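Local coordinates for protein transcriptional regulator, TetR family (Vibrio parahaemolyticus, PDB 3HE0) that probably binds regulatory DNA through an N-terminal helix-turn-helix domain and acts as a transcription factor of the TetR family, at residues 24-34 and 54-63; 70-78 and 90-98. All blocks are in the same frame, centred on the assembly; numbering follows the deposited sequence.

Interactions 1 and 2 illustrate how one long helix can serve two domains in turn. Helix 55-74 begins in the TetR-type DNA-binding domain, where 54-63 packs against 24-34, and ends against helix 84-97 of the C-terminal domain, where 70-78 meets 90-98. The contacts follow each other along the chain; their centres lie 25 Å apart, yet their nearest atoms are about 7 Å from one another. In well-studied relatives the corresponding helix links the ligand pocket to the DNA-binding domain; the same role here is an inference. A sulfate sits at interaction 1, and a glycerol lies about 4 Å from the side chain of V74 in interaction 2; both probably come from the crystallisation liquor.

Interaction 1: 24-34 and 54-63; sequences IAESGFQGLSM and DKEHLLEEVR. With SO4 (sulfate ion), chain D.
L32 and L59 face each other at the tight centre of this contact, where the first helix of the TetR DNA-binding domain and the turn after it lean on the start of helix 55-74. The two leucines run antiparallel alongside each other, L32 CD2 3.8 Å from L59 CD2, with L58 nearly perpendicular to L32. I24 and V62 meet tip to tip, I24 CD1 3.6 Å from V62 CG1. The bend at chi2 (-57°) of selenomethionine M34 brings SE to 3.8 Å from L58 CD2, and the turn at chi3 lays CE at D54 C and K55 N. The F29 ring carries I24 CG2 over the centre of one face and meets L59 CD2 at its edge; R63 comes to it obliquely, R63 CG 4.0 Å from F29 CE1, with ring and guanidinium planes 12° apart.

Toward solvent the packing gives way to polar contacts. K55 NZ donates to L32 O at 3.0 Å, in the carbonyl plane and on a lone pair. Q30 N binds sulfate O2 at 3.2 Å; R109 of this chain and R109 of the second subunit also hold the anion, and Q30 NE2 reaches E26 O of that subunit. One lysine thus bonds firmly to L32 O but only weakly to F29 O and Q30 O in the turn before the predicted helix-turn-helix, its charge probably offsetting their converging negative ends.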
# COMPACT_ATOMS: atom_id res chain seq x y z
N ILE A 24 -0.24 16.36 8.71
CA ILE A 24 -0.74 15.48 7.66
C ILE A 24 -0.63 14.01 8.08
O ILE A 24 -1.58 13.24 7.90
CB ILE A 24 0.01 15.72 6.33
CG1 ILE A 24 -0.34 17.11 5.77
CG2 ILE A 24 -0.34 14.64 5.28
CD1 ILE A 24 0.66 17.61 4.76
N ALA A 25 0.51 13.62 8.66
CA ALA A 25 0.61 12.26 9.20
C ALA A 25 -0.54 12.05 10.14
O ALA A 25 -1.24 11.05 10.04
CB ALA A 25 1.96 12.01 9.91
N GLU A 26 -0.78 13.01 11.02
CA GLU A 26 -1.81 12.86 12.06
C GLU A 26 -3.19 12.74 11.47
O GLU A 26 -3.90 11.77 11.73
CB GLU A 26 -1.83 14.05 13.01
CG GLU A 26 -0.84 13.95 14.13
CD GLU A 26 -0.66 15.24 14.89
OE1 GLU A 26 -1.49 16.17 14.76
OE2 GLU A 26 0.34 15.32 15.61
N SER A 27 -3.58 13.75 10.70
CA SER A 27 -4.97 13.93 10.29
C SER A 27 -5.14 14.29 8.79
O SER A 27 -6.14 14.91 8.40
CB SER A 27 -5.67 14.92 11.23
OG SER A 27 -4.76 15.88 11.76
N GLY A 28 -4.18 13.89 7.96
CA GLY A 28 -4.30 13.95 6.49
C GLY A 28 -4.22 15.30 5.76
O GLY A 28 -4.32 16.38 6.36
N PHE A 29 -4.06 15.19 4.43
CA PHE A 29 -3.95 16.34 3.51
C PHE A 29 -5.12 17.34 3.57
O PHE A 29 -4.90 18.55 3.78
CB PHE A 29 -3.77 15.85 2.05
CG PHE A 29 -2.41 15.24 1.77
CD1 PHE A 29 -1.35 16.03 1.33
CD2 PHE A 29 -2.19 13.88 1.93
CE1 PHE A 29 -0.09 15.47 1.08
CE2 PHE A 29 -0.93 13.32 1.67
CZ PHE A 29 0.12 14.12 1.25
N GLN A 30 -6.34 16.86 3.39
CA GLN A 30 -7.53 17.75 3.34
C GLN A 30 -7.80 18.50 4.66
O GLN A 30 -8.41 19.58 4.67
CB GLN A 30 -8.79 16.94 2.96
CG GLN A 30 -8.80 16.36 1.55
CD GLN A 30 -9.99 15.43 1.31
OE1 GLN A 30 -11.14 15.84 1.41
NE2 GLN A 30 -9.70 14.17 0.99
N GLY A 31 -7.37 17.91 5.77
CA GLY A 31 -7.59 18.49 7.09
C GLY A 31 -6.76 19.73 7.36
O GLY A 31 -7.14 20.54 8.19
N LEU A 32 -5.66 19.90 6.63
CA LEU A 32 -4.65 20.88 6.98
C LEU A 32 -5.17 22.30 6.99
O LEU A 32 -5.79 22.77 6.04
CB LEU A 32 -3.45 20.76 6.04
CG LEU A 32 -2.22 21.59 6.41
CD1 LEU A 32 -1.43 20.96 7.52
CD2 LEU A 32 -1.35 21.75 5.22
N SER A 33 -4.91 22.98 8.11
CA SER A 33 -5.25 24.39 8.31
C SER A 33 -3.99 25.23 8.32
O SER A 33 -3.06 24.93 9.06
CB SER A 33 -5.92 24.57 9.67
OG SER A 33 -5.62 25.87 10.17
N MSE A 34 -3.98 26.32 7.56
CA MSE A 34 -2.81 27.19 7.58
C MSE A 34 -2.58 27.78 8.98
O MSE A 34 -1.43 28.04 9.38
CB MSE A 34 -2.95 28.29 6.53
CG MSE A 34 -2.94 27.79 5.08
SE MSE A 34 -1.36 26.75 4.54
CE MSE A 34 -0.47 27.95 3.27
N ASP A 54 0.26 29.13 -1.41
CA ASP A 54 -1.05 28.74 -0.94
C ASP A 54 -1.01 27.28 -0.45
O ASP A 54 0.03 26.60 -0.55
CB ASP A 54 -2.07 28.89 -2.08
CG ASP A 54 -1.73 28.04 -3.30
OD1 ASP A 54 -1.02 27.05 -3.19
OD2 ASP A 54 -2.19 28.36 -4.40
N LYS A 55 -2.15 26.81 0.06
CA LYS A 55 -2.21 25.48 0.68
C LYS A 55 -1.78 24.43 -0.32
O LYS A 55 -1.02 23.54 0.01
CB LYS A 55 -3.62 25.18 1.19
CG LYS A 55 -3.76 23.87 2.02
CD LYS A 55 -5.08 23.88 2.86
CE LYS A 55 -6.07 22.75 2.50
NZ LYS A 55 -5.91 21.51 3.37
N GLU A 56 -2.25 24.58 -1.55
CA GLU A 56 -2.02 23.57 -2.59
C GLU A 56 -0.54 23.46 -2.91
O GLU A 56 -0.01 22.37 -3.04
CB GLU A 56 -2.80 23.93 -3.85
CG GLU A 56 -4.30 24.10 -3.62
CD GLU A 56 -4.75 25.56 -3.37
OE1 GLU A 56 -4.38 26.19 -2.32
OE2 GLU A 56 -5.52 26.08 -4.24
N HIS A 57 0.15 24.59 -2.99
CA HIS A 57 1.60 24.54 -3.23
C HIS A 57 2.35 23.93 -2.08
O HIS A 57 3.24 23.12 -2.28
CB HIS A 57 2.16 25.91 -3.60
CG HIS A 57 1.86 26.30 -5.00
ND1 HIS A 57 0.69 26.92 -5.36
CD2 HIS A 57 2.56 26.10 -6.14
CE1 HIS A 57 0.69 27.13 -6.67
NE2 HIS A 57 1.80 26.62 -7.17
N LEU A 58 1.94 24.28 -0.88
CA LEU A 58 2.50 23.63 0.32
C LEU A 58 2.34 22.11 0.25
O LEU A 58 3.28 21.39 0.49
CB LEU A 58 1.85 24.15 1.59
CG LEU A 58 2.23 23.50 2.91
CD1 LEU A 58 3.72 23.65 3.22
CD2 LEU A 58 1.36 24.18 3.98
N LEU A 59 1.16 21.62 -0.12
CA LEU A 59 0.93 20.16 -0.18
C LEU A 59 1.90 19.48 -1.16
O LEU A 59 2.46 18.43 -0.85
CB LEU A 59 -0.55 19.81 -0.50
CG LEU A 59 -1.54 20.33 0.58
CD1 LEU A 59 -3.01 20.01 0.36
CD2 LEU A 59 -1.14 19.84 1.96
N GLU A 60 2.12 20.09 -2.31
CA GLU A 60 3.03 19.52 -3.30
C GLU A 60 4.44 19.43 -2.77
O GLU A 60 5.17 18.46 -3.06
CB GLU A 60 3.01 20.34 -4.59
CG GLU A 60 3.88 19.76 -5.71
CD GLU A 60 3.46 18.31 -6.13
OE1 GLU A 60 2.26 17.91 -5.99
OE2 GLU A 60 4.37 17.57 -6.60
N GLU A 61 4.83 20.44 -2.00
CA GLU A 61 6.17 20.49 -1.45
C GLU A 61 6.27 19.45 -0.37
O GLU A 61 7.33 18.88 -0.17
CB GLU A 61 6.49 21.87 -0.85
CG GLU A 61 6.59 22.97 -1.87
CD GLU A 61 7.62 22.62 -2.93
OE1 GLU A 61 8.76 22.26 -2.54
OE2 GLU A 61 7.29 22.64 -4.15
N VAL A 62 5.19 19.22 0.35
CA VAL A 62 5.17 18.14 1.32
C VAL A 62 5.41 16.78 0.62
O VAL A 62 6.32 16.04 0.98
CB VAL A 62 3.87 18.16 2.18
CG1 VAL A 62 3.62 16.81 2.84
CG2 VAL A 62 3.95 19.27 3.24
N ARG A 63 4.64 16.49 -0.42
CA ARG A 63 4.83 15.20 -1.15
C ARG A 63 6.26 15.05 -1.59
O ARG A 63 6.85 13.97 -1.42
CB ARG A 63 3.93 15.09 -2.37
CG ARG A 63 2.44 15.11 -2.05
CD ARG A 63 1.58 15.07 -3.32
NE ARG A 63 0.20 15.45 -3.00
CZ ARG A 63 -0.36 16.64 -3.25
NH1 ARG A 63 0.30 17.62 -3.89
NH2 ARG A 63 -1.61 16.85 -2.86
S SO4 D . -6.62 12.95 3.11
O1 SO4 D . -6.41 13.82 1.97
O2 SO4 D . -6.66 13.77 4.32
O3 SO4 D . -5.55 11.95 3.16
O4 SO4 D . -7.93 12.31 3.00

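Interaction 2: 70-78 and 90-98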
# COMPACT_ATOMS: atom_id res chain seq x y z
N ILE A 70 12.15 9.46 2.18
CA ILE A 70 12.01 8.03 1.97
C ILE A 70 13.21 7.54 1.13
O ILE A 70 13.92 6.62 1.56
CB ILE A 70 10.66 7.69 1.34
CG1 ILE A 70 9.57 7.95 2.38
CG2 ILE A 70 10.60 6.20 0.91
CD1 ILE A 70 8.16 7.97 1.79
N ALA A 71 13.51 8.23 0.04
CA ALA A 71 14.63 7.82 -0.84
C ALA A 71 15.95 7.75 -0.10
O ALA A 71 16.71 6.78 -0.27
CB ALA A 71 14.74 8.73 -2.07
N SER A 72 16.24 8.74 0.75
CA SER A 72 17.46 8.64 1.53
C SER A 72 17.36 7.60 2.65
O SER A 72 18.36 6.98 2.99
CB SER A 72 17.93 10.00 2.07
OG SER A 72 16.84 10.88 2.23
N ALA A 73 16.19 7.40 3.25
CA ALA A 73 16.08 6.34 4.24
C ALA A 73 16.32 4.95 3.53
O ALA A 73 17.17 4.14 3.94
CB ALA A 73 14.75 6.40 4.91
N VAL A 74 15.62 4.72 2.43
CA VAL A 74 15.74 3.49 1.68
C VAL A 74 17.19 3.21 1.28
O VAL A 74 17.63 2.08 1.30
CB VAL A 74 14.89 3.53 0.42
CG1 VAL A 74 15.22 2.31 -0.48
CG2 VAL A 74 13.42 3.57 0.79
N GLN A 75 17.92 4.25 0.93
CA GLN A 75 19.27 4.06 0.41
C GLN A 75 20.38 4.22 1.45
O GLN A 75 21.55 4.17 1.09
CB GLN A 75 19.44 4.96 -0.81
CG GLN A 75 18.48 4.50 -1.95
CD GLN A 75 18.28 5.54 -3.04
OE1 GLN A 75 18.50 5.27 -4.23
NE2 GLN A 75 17.86 6.73 -2.64
N ALA A 76 20.01 4.34 2.73
CA ALA A 76 20.98 4.63 3.78
C ALA A 76 21.92 3.44 3.96
O ALA A 76 21.47 2.29 4.02
CB ALA A 76 20.27 4.98 5.10
N GLY A 77 23.21 3.71 4.00
CA GLY A 77 24.21 2.69 4.16
C GLY A 77 24.54 1.89 2.92
O GLY A 77 25.34 0.98 2.97
N VAL A 78 23.91 2.20 1.79
CA VAL A 78 24.25 1.47 0.58
C VAL A 78 25.48 2.09 -0.05
O VAL A 78 25.56 3.30 -0.17
CB VAL A 78 23.12 1.51 -0.45
CG1 VAL A 78 23.52 0.79 -1.71
CG2 VAL A 78 21.87 0.91 0.15
N THR A 90 20.30 -4.60 2.29
CA THR A 90 20.35 -3.38 3.07
C THR A 90 19.07 -2.56 2.86
O THR A 90 18.40 -2.17 3.81
CB THR A 90 21.61 -2.53 2.73
OG1 THR A 90 22.78 -3.32 2.91
CG2 THR A 90 21.72 -1.31 3.63
N MSE A 91 18.76 -2.29 1.60
CA MSE A 91 17.60 -1.48 1.26
C MSE A 91 16.32 -2.16 1.72
O MSE A 91 15.41 -1.50 2.21
CB MSE A 91 17.55 -1.23 -0.25
CG MSE A 91 18.64 -0.30 -0.73
SE MSE A 91 18.64 -0.14 -2.67
CE MSE A 91 20.07 1.18 -2.84
N TRP A 92 16.25 -3.48 1.56
CA TRP A 92 15.06 -4.24 1.96
C TRP A 92 14.82 -4.00 3.44
O TRP A 92 13.71 -3.73 3.86
CB TRP A 92 15.26 -5.73 1.66
CG TRP A 92 14.02 -6.54 1.65
CD1 TRP A 92 13.38 -7.06 0.55
CD2 TRP A 92 13.28 -6.97 2.79
NE1 TRP A 92 12.27 -7.77 0.95
CE2 TRP A 92 12.20 -7.74 2.32
CE3 TRP A 92 13.43 -6.80 4.17
CZ2 TRP A 92 11.27 -8.30 3.17
CZ3 TRP A 92 12.50 -7.37 5.00
CH2 TRP A 92 11.44 -8.11 4.50
N LEU A 93 15.88 -4.08 4.24
CA LEU A 93 15.79 -3.90 5.70
C LEU A 93 15.55 -2.45 6.08
O LEU A 93 14.85 -2.16 7.05
CB LEU A 93 17.05 -4.43 6.40
CG LEU A 93 17.11 -5.95 6.54
CD1 LEU A 93 18.46 -6.38 7.13
CD2 LEU A 93 15.96 -6.49 7.39
N ASN A 94 16.13 -1.51 5.34
CA ASN A 94 15.76 -0.11 5.54
C ASN A 94 14.25 0.07 5.31
O ASN A 94 13.57 0.83 6.02
CB ASN A 94 16.54 0.83 4.60
CG ASN A 94 18.02 0.93 4.95
OD1 ASN A 94 18.41 0.68 6.07
ND2 ASN A 94 18.86 1.31 3.96
N ILE A 95 13.70 -0.59 4.30
CA ILE A 95 12.28 -0.43 4.03
C ILE A 95 11.50 -0.99 5.22
O ILE A 95 10.56 -0.37 5.66
CB ILE A 95 11.82 -1.09 2.69
CG1 ILE A 95 12.36 -0.32 1.50
CG2 ILE A 95 10.25 -1.15 2.60
CD1 ILE A 95 12.32 -1.14 0.17
N TRP A 96 11.92 -2.14 5.73
CA TRP A 96 11.23 -2.79 6.83
C TRP A 96 11.19 -1.87 8.05
O TRP A 96 10.18 -1.76 8.73
CB TRP A 96 11.97 -4.08 7.19
CG TRP A 96 11.39 -4.86 8.29
CD1 TRP A 96 11.77 -4.84 9.58
CD2 TRP A 96 10.35 -5.83 8.19
NE1 TRP A 96 11.02 -5.72 10.32
CE2 TRP A 96 10.14 -6.35 9.48
CE3 TRP A 96 9.59 -6.31 7.14
CZ2 TRP A 96 9.18 -7.30 9.75
CZ3 TRP A 96 8.64 -7.26 7.40
CH2 TRP A 96 8.44 -7.76 8.70
N ASN A 97 12.32 -1.22 8.31
CA ASN A 97 12.43 -0.32 9.43
C ASN A 97 11.75 1.02 9.26
O ASN A 97 11.62 1.74 10.20
CB ASN A 97 13.89 -0.16 9.85
CG ASN A 97 14.45 -1.43 10.45
OD1 ASN A 97 15.48 -1.95 10.02
ND2 ASN A 97 13.72 -1.99 11.40
N LEU A 98 11.26 1.36 8.08
CA LEU A 98 10.44 2.55 7.95
C LEU A 98 9.01 2.33 8.45
O LEU A 98 8.29 3.32 8.64
CB LEU A 98 10.36 3.01 6.50
CG LEU A 98 11.54 3.86 6.07
CD1 LEU A 98 11.52 4.05 4.58
CD2 LEU A 98 11.45 5.20 6.77
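N94 ND2 makes both hydrogen bonds across this contact, in which the end of helix 55-74 and the type II turn Q75-V78 settle on helix 84-97 of the TetR-family C-terminal domain. The bond to A76 O, 2.8 Å from N94 ND2, uses a lone pair in the carbonyl plane. V74 O, 3.0 Å from the same nitrogen, is met from above its carbonyl plane, although the N-H points at it almost straight, at 173°. Both acceptors lie close to the plane of the N94 amide, so the pair of bonds fixes that group's rotation while tying the helix end to the turn.

Around this polar centre the packing is apolar. The axes of helical segments 70-74 and 90-97 approach to 9.3 Å, their N-to-C directions 126° apart. V74 CG2 lies alongside I95 CG1, and L98 spreads its two methyls against A73 CB; L103 of helix 102-107 adjoins both I70 and L98. T90 turns CG2 toward A76 O and V78, leaving its hydroxyl to E86 O. Selenomethionine M91 meets V78 as well: extended beyond CG, it runs roughly perpendicular to the valine and brings M91 CE to 3.5 Å from V78 CG2.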